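FYVE-finger-containing Rab5 effector protein rabenosyn-5 (Homo sapiens, PDB 1Z0J) is a Rab effector whose minimal Rab-binding domain, a helical hairpin, probably recognises Rab GTPases acting in endosomal traffic. Local coordinates at residues D19-Y24 / R45-T50. Residues are numbered along the deposited sequence; the frame is centred on the assembly and turned at random.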
loop_
_atom_site.group_PDB
_atom_site.type_symbol
_atom_site.label_atom_id
_atom_site.label_comp_id
_atom_site.label_asym_id
_atom_site.label_seq_id
_atom_site.Cartn_x
_atom_site.Cartn_y
_atom_site.Cartn_z
ATOM N N ASP B 19 -13.909 -12.800 4.178
ATOM C CA ASP B 19 -13.438 -14.171 4.015
ATOM C C ASP B 19 -11.924 -14.227 3.757
ATOM O O ASP B 19 -11.245 -15.110 4.269
ATOM C CB ASP B 19 -14.227 -14.900 2.918
ATOM C CG ASP B 19 -15.656 -15.243 3.344
ATOM O OD1 ASP B 19 -16.000 -15.058 4.532
ATOM O OD2 ASP B 19 -16.438 -15.705 2.484
ATOM N N ASN B 20 -11.397 -13.266 2.994
ATOM C CA ASN B 20 -9.951 -13.170 2.767
ATOM C C ASN B 20 -9.155 -12.904 4.056
ATOM O O ASN B 20 -8.161 -13.576 4.328
ATOM C CB ASN B 20 -9.653 -12.103 1.703
ATOM C CG ASN B 20 -8.224 -12.167 1.177
ATOM O OD1 ASN B 20 -7.626 -13.238 1.072
ATOM N ND2 ASN B 20 -7.676 -11.007 0.833
ATOM N N ILE B 21 -9.593 -11.927 4.853
ATOM C CA ILE B 21 -8.943 -11.636 6.138
ATOM C C ILE B 21 -9.061 -12.813 7.122
ATOM O O ILE B 21 -8.116 -13.096 7.862
ATOM C CB ILE B 21 -9.447 -10.296 6.771
ATOM C CG1 ILE B 21 -9.114 -9.100 5.860
ATOM C CG2 ILE B 21 -8.889 -10.087 8.183
ATOM C CD1 ILE B 21 -7.623 -8.890 5.542
ATOM N N LYS B 22 -10.208 -13.494 7.106
ATOM C CA LYS B 22 -10.398 -14.725 7.887
ATOM C C LYS B 22 -9.391 -15.807 7.496
ATOM O O LYS B 22 -8.938 -16.565 8.347
ATOM C CB LYS B 22 -11.833 -15.251 7.759
ATOM C CG LYS B 22 -12.837 -14.505 8.628
ATOM C CD LYS B 22 -14.246 -15.053 8.463
ATOM C CE LYS B 22 -15.226 -14.308 9.358
ATOM N NZ LYS B 22 -16.606 -14.868 9.276
ATOM N N ALA B 23 -9.047 -15.870 6.211
ATOM C CA ALA B 23 -8.007 -16.785 5.721
ATOM C C ALA B 23 -6.614 -16.375 6.215
ATOM O O ALA B 23 -5.820 -17.232 6.613
ATOM C CB ALA B 23 -8.044 -16.889 4.196
ATOM N N TYR B 24 -6.325 -15.069 6.202
ATOM C CA TYR B 24 -5.085 -14.540 6.791
ATOM C C TYR B 24 -5.013 -14.795 8.288
ATOM O O TYR B 24 -3.936 -15.064 8.819
ATOM C CB TYR B 24 -4.927 -13.032 6.551
ATOM C CG TYR B 24 -4.322 -12.638 5.222
ATOM C CD1 TYR B 24 -5.072 -11.921 4.294
ATOM C CD2 TYR B 24 -3.006 -12.967 4.899
ATOM C CE1 TYR B 24 -4.532 -11.544 3.070
ATOM C CE2 TYR B 24 -2.454 -12.599 3.669
ATOM C CZ TYR B 24 -3.228 -11.891 2.766
ATOM O OH TYR B 24 -2.701 -11.514 1.557
ATOM N N ARG B 45 -12.656 -6.594 12.309
ATOM C CA ARG B 45 -13.651 -5.822 13.049
ATOM C C ARG B 45 -14.143 -4.621 12.240
ATOM O O ARG B 45 -15.343 -4.323 12.199
ATOM C CB ARG B 45 -13.084 -5.368 14.394
ATOM C CG ARG B 45 -12.987 -6.488 15.427
ATOM C CD ARG B 45 -12.733 -5.932 16.818
ATOM N NE ARG B 45 -12.196 -6.943 17.727
ATOM C CZ ARG B 45 -10.911 -7.060 18.055
ATOM N NH1 ARG B 45 -10.007 -6.228 17.554
ATOM N NH2 ARG B 45 -10.529 -8.015 18.893
ATOM N N GLU B 46 -13.218 -3.947 11.568
ATOM C CA GLU B 46 -13.558 -2.777 10.766
ATOM C C GLU B 46 -14.397 -3.124 9.538
ATOM O O GLU B 46 -15.345 -2.407 9.203
ATOM C CB GLU B 46 -12.294 -1.999 10.394
ATOM C CG GLU B 46 -11.763 -1.180 11.571
ATOM C CD GLU B 46 -10.248 -1.097 11.626
ATOM O OE1 GLU B 46 -9.587 -1.343 10.596
ATOM O OE2 GLU B 46 -9.720 -0.776 12.713
ATOM N N LEU B 47 -14.053 -4.225 8.868
ATOM C CA LEU B 47 -14.839 -4.703 7.737
ATOM C C LEU B 47 -16.256 -5.068 8.173
ATOM O O LEU B 47 -17.228 -4.732 7.486
ATOM C CB LEU B 47 -14.161 -5.907 7.079
ATOM C CG LEU B 47 -12.801 -5.687 6.407
ATOM C CD1 LEU B 47 -12.192 -7.021 6.029
ATOM C CD2 LEU B 47 -12.904 -4.769 5.183
ATOM N N LYS B 48 -16.376 -5.746 9.314
ATOM C CA LYS B 48 -17.686 -6.119 9.848
ATOM C C LYS B 48 -18.528 -4.896 10.234
ATOM O O LYS B 48 -19.737 -4.876 10.008
ATOM C CB LYS B 48 -17.527 -7.071 11.035
ATOM C CG LYS B 48 -17.108 -8.477 10.638
ATOM C CD LYS B 48 -16.975 -9.392 11.852
ATOM C CE LYS B 48 -16.862 -10.848 11.430
ATOM N NZ LYS B 48 -16.949 -11.784 12.586
ATOM N N HIS B 49 -17.890 -3.867 10.789
ATOM C CA HIS B 49 -18.573 -2.608 11.113
ATOM C C HIS B 49 -19.111 -1.931 9.855
ATOM O O HIS B 49 -20.252 -1.457 9.828
ATOM C CB HIS B 49 -17.639 -1.654 11.871
ATOM C CG HIS B 49 -18.267 -0.337 12.220
ATOM N ND1 HIS B 49 -18.216 0.759 11.385
ATOM C CD2 HIS B 49 -18.958 0.057 13.315
ATOM C CE1 HIS B 49 -18.850 1.771 11.950
ATOM N NE2 HIS B 49 -19.307 1.371 13.123
ATOM N N THR B 50 -18.290 -1.889 8.812
ATOM C CA THR B 50 -18.712 -1.328 7.531
ATOM C C THR B 50 -19.889 -2.107 6.935
ATOM O O THR B 50 -20.819 -1.505 6.386
ATOM C CB THR B 50 -17.538 -1.268 6.537
ATOM O OG1 THR B 50 -16.498 -0.458 7.094
ATOM C CG2 THR B 50 -17.976 -0.675 5.204
#
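L47 meets I21 where the two helices face each other, CD1 of L47 lying 3.7 Å from CG1 of I21. The two side chains cross at about a right angle, and each CB is aimed at the opposite helix. In I21, CG1 stands beside the backbone N (chi1 -62°), while CG2 takes the place anti to that N; it is the longer branch, through CG1, that touches the leucine. CA of I21 and CA of L47 are 9.2 Å apart, the nearest such pair between the two segments, and the contact is made by side chains. L47 also touches L14, Q17 and I18 of helix 11-30, while I21 touches N43 and L44 of helix 34-54. This is the middle of an antiparallel helical hairpin, the Rab-binding domain of rabenosyn, and an aromatic side chain from the chain of another protein also packs on L47. One residue on, K48 runs out fully extended beside K22, likewise extended. Their CE atoms approach to 4.4 Å and the two NZ atoms to 4.5 Å, two like charges close together at the solvent-exposed side of the contact, probably mildly unfavourable, though solvent may screen them. T50 turns back on its own helix: its OG1 donates to E46 O at 3.1 Å, with a C=O...OG1 angle of 147°, while its backbone N reaches the same oxygen from the opposite face of the carbonyl plane.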